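SPT6 (Antonospora locustae, PDB 2XP1) is a transcription elongation factor whose tandem SH2 domains, the part in this model, enable its interaction with RNA polymerase II. Local coordinates at residues E26-L29 with R30-D34. Numbering follows the deposited sequence.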
ATOM      1  N   GLU A  26      12.019  -6.804  24.295  1.00 50.52           N
ATOM      2  CA  GLU A  26      13.170  -7.082  23.489  1.00 51.60           C
ATOM      3  C   GLU A  26      13.967  -8.161  24.191  1.00 54.71           C
ATOM      4  O   GLU A  26      14.359  -9.134  23.568  1.00 55.50           O
ATOM      5  CB  GLU A  26      13.977  -5.815  23.275  1.00 52.73           C
ATOM      6  CG  GLU A  26      13.169  -4.734  22.573  1.00 49.90           C
ATOM      7  CD  GLU A  26      14.029  -3.610  22.028  1.00 51.09           C
ATOM      8  OE1 GLU A  26      15.208  -3.520  22.450  1.00 55.17           O
ATOM      9  OE2 GLU A  26      13.521  -2.809  21.187  1.00 50.10           O
ATOM     10  N   ASN A  27      14.146  -8.029  25.496  1.00 57.86           N
ATOM     11  CA  ASN A  27      14.766  -9.110  26.286  1.00 61.87           C
ATOM     12  C   ASN A  27      14.120 -10.448  26.047  1.00 61.16           C
ATOM     13  O   ASN A  27      14.800 -11.427  25.715  1.00 62.95           O
ATOM     14  CB  ASN A  27      14.733  -8.823  27.775  1.00 64.87           C
ATOM     15  CG  ASN A  27      16.085  -8.523  28.307  1.00 71.97           C
ATOM     16  OD1 ASN A  27      17.034  -8.381  27.538  1.00 76.06           O
ATOM     17  ND2 ASN A  27      16.208  -8.443  29.622  1.00 77.35           N
ATOM     18  N   TYR A  28      12.801 -10.479  26.228  1.00 58.42           N
ATOM     19  CA  TYR A  28      12.061 -11.698  26.094  1.00 58.00           C
ATOM     20  C   TYR A  28      12.212 -12.229  24.686  1.00 56.63           C
ATOM     21  O   TYR A  28      12.389 -13.430  24.502  1.00 58.45           O
ATOM     22  CB  TYR A  28      10.602 -11.464  26.414  1.00 55.89           C
ATOM     23  CG  TYR A  28       9.725 -12.641  26.083  1.00 56.71           C
ATOM     24  CD1 TYR A  28       9.567 -13.715  26.989  1.00 58.91           C
ATOM     25  CD2 TYR A  28       9.051 -12.694  24.870  1.00 53.10           C
ATOM     26  CE1 TYR A  28       8.744 -14.803  26.675  1.00 59.16           C
ATOM     27  CE2 TYR A  28       8.234 -13.766  24.542  1.00 54.74           C
ATOM     28  CZ  TYR A  28       8.075 -14.813  25.451  1.00 58.52           C
ATOM     29  OH  TYR A  28       7.262 -15.852  25.093  1.00 59.48           O
ATOM     30  N   LEU A  29      12.147 -11.345  23.697  1.00 53.41           N
ATOM     31  CA  LEU A  29      12.308 -11.774  22.325  1.00 52.18           C
ATOM     32  C   LEU A  29      13.753 -12.200  22.020  1.00 55.69           C
ATOM     33  O   LEU A  29      13.968 -13.068  21.172  1.00 56.64           O
ATOM     34  CB  LEU A  29      11.824 -10.696  21.335  1.00 47.98           C
ATOM     35  CG  LEU A  29      10.327 -10.313  21.305  1.00 44.70           C
ATOM     36  CD1 LEU A  29      10.008  -9.188  20.330  1.00 35.76           C
ATOM     37  CD2 LEU A  29       9.429 -11.500  20.975  1.00 44.15           C
ATOM     38  N   ARG A  30      14.742 -11.575  22.662  1.00 58.66           N
ATOM     39  CA  ARG A  30      16.154 -11.918  22.399  1.00 63.14           C
ATOM     40  C   ARG A  30      16.356 -13.414  22.633  1.00 66.72           C
ATOM     41  O   ARG A  30      16.995 -14.089  21.821  1.00 68.32           O
ATOM     42  CB  ARG A  30      17.149 -11.137  23.290  1.00 66.16           C
ATOM     43  CG  ARG A  30      17.703  -9.828  22.704  1.00 65.13           C
ATOM     44  CD  ARG A  30      18.481  -8.995  23.758  1.00 67.95           C
ATOM     45  NE  ARG A  30      18.436  -7.552  23.463  1.00 70.11           N
ATOM     46  CZ  ARG A  30      17.888  -6.615  24.245  1.00 70.53           C
ATOM     47  NH1 ARG A  30      17.335  -6.940  25.410  1.00 71.55           N
ATOM     48  NH2 ARG A  30      17.884  -5.337  23.867  1.00 69.60           N
ATOM     49  N   SER A  31      15.774 -13.921  23.719  1.00 68.46           N
ATOM     50  CA  SER A  31      16.017 -15.289  24.167  1.00 73.28           C
ATOM     51  C   SER A  31      14.828 -16.255  23.984  1.00 72.34           C
ATOM     52  O   SER A  31      14.868 -17.393  24.454  1.00 75.22           O
ATOM     53  CB  SER A  31      16.518 -15.267  25.620  1.00 77.27           C
ATOM     54  OG  SER A  31      15.665 -14.452  26.414  1.00 77.29           O
ATOM     55  N   SER A  32      13.790 -15.810  23.272  1.00 68.76           N
ATOM     56  CA  SER A  32      12.646 -16.674  22.908  1.00 67.91           C
ATOM     57  C   SER A  32      12.827 -17.155  21.455  1.00 67.14           C
ATOM     58  O   SER A  32      13.591 -16.563  20.695  1.00 65.94           O
ATOM     59  CB  SER A  32      11.323 -15.892  23.074  1.00 64.66           C
ATOM     60  OG  SER A  32      10.160 -16.640  22.747  1.00 64.10           O
ATOM     61  N   THR A  33      12.156 -18.244  21.081  1.00 67.82           N
ATOM     62  CA  THR A  33      12.015 -18.588  19.651  1.00 66.38           C
ATOM     63  C   THR A  33      10.972 -17.671  18.978  1.00 61.14           C
ATOM     64  O   THR A  33      10.977 -17.528  17.751  1.00 59.73           O
ATOM     65  CB  THR A  33      11.627 -20.102  19.403  1.00 69.65           C
ATOM     66  OG1 THR A  33      10.524 -20.488  20.244  1.00 69.61           O
ATOM     67  CG2 THR A  33      12.803 -21.027  19.644  1.00 74.66           C
ATOM     68  N   ASP A  34      10.084 -17.080  19.791  1.00 58.29           N
ATOM     69  CA  ASP A  34       9.023 -16.163  19.326  1.00 53.92           C
ATOM     70  C   ASP A  34       9.577 -15.028  18.469  1.00 51.40           C
ATOM     71  O   ASP A  34      10.647 -14.477  18.764  1.00 51.14           O
ATOM     72  CB  ASP A  34       8.281 -15.504  20.507  1.00 52.95           C
ATOM     73  CG  ASP A  34       7.498 -16.490  21.362  1.00 55.13           C
ATOM     74  OD1 ASP A  34       7.573 -17.706  21.088  1.00 60.00           O
ATOM     75  OD2 ASP A  34       6.836 -16.039  22.337  1.00 53.46           O
TER
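Arg-30 folds back along the last turns of helix 22-31 toward Glu-26 and Asn-27, while Tyr-28 reaches forward to Asp-34 where the chain leaves the helix for strand 36-40. This is the first helix of an SH2 fold, the helix of the beta-alpha-beta unit between strands 17-18 and 36-40, which lie parallel and next to each other in the sheet. Arg-30 N donates to Glu-26 O at 2.6 Å, an i to i+4 helical bond. The arginine chain, extended from CG to NE, brings its guanidinium back over the preceding turn, one face over Glu-26 CB. NH1 makes a weak, bent bond to Asn-27 OD1 (2.6 Å, 122° at the hydrogen), with amide and guanidinium nearly perpendicular. Glu-26 OE1 sits 3.5 Å from Arg-30 NH2 but well out of the guanidinium plane, so only charge attraction links them; its OE2 is hydrogen-bonded to His-60. Leu-29, the buried member, packs on Leu-37 and Phe-58 of the sheet, and its CD2 approaches Asp-34 O at 3.9 Å. Toward the turn that follows the helix, Tyr-28 carries the contact: with CG anti to the backbone N (chi1 171°), its ring runs toward the turn, and Ser-32 CB lies over one face in a CH-pi contact, 4.2 Å from the centroid. The tyrosine OH donates to Asp-34 OD2 at 2.8 Å, arriving from above the carboxylate plane. A phenylalanine here lacks the hydroxyl and would probably leave Asp-34 OD2 without this partner and the carboxylate freer to turn. The turn contains an ST turn, in which Asp-34 N donates to Ser-32 OG at 3.0 Å.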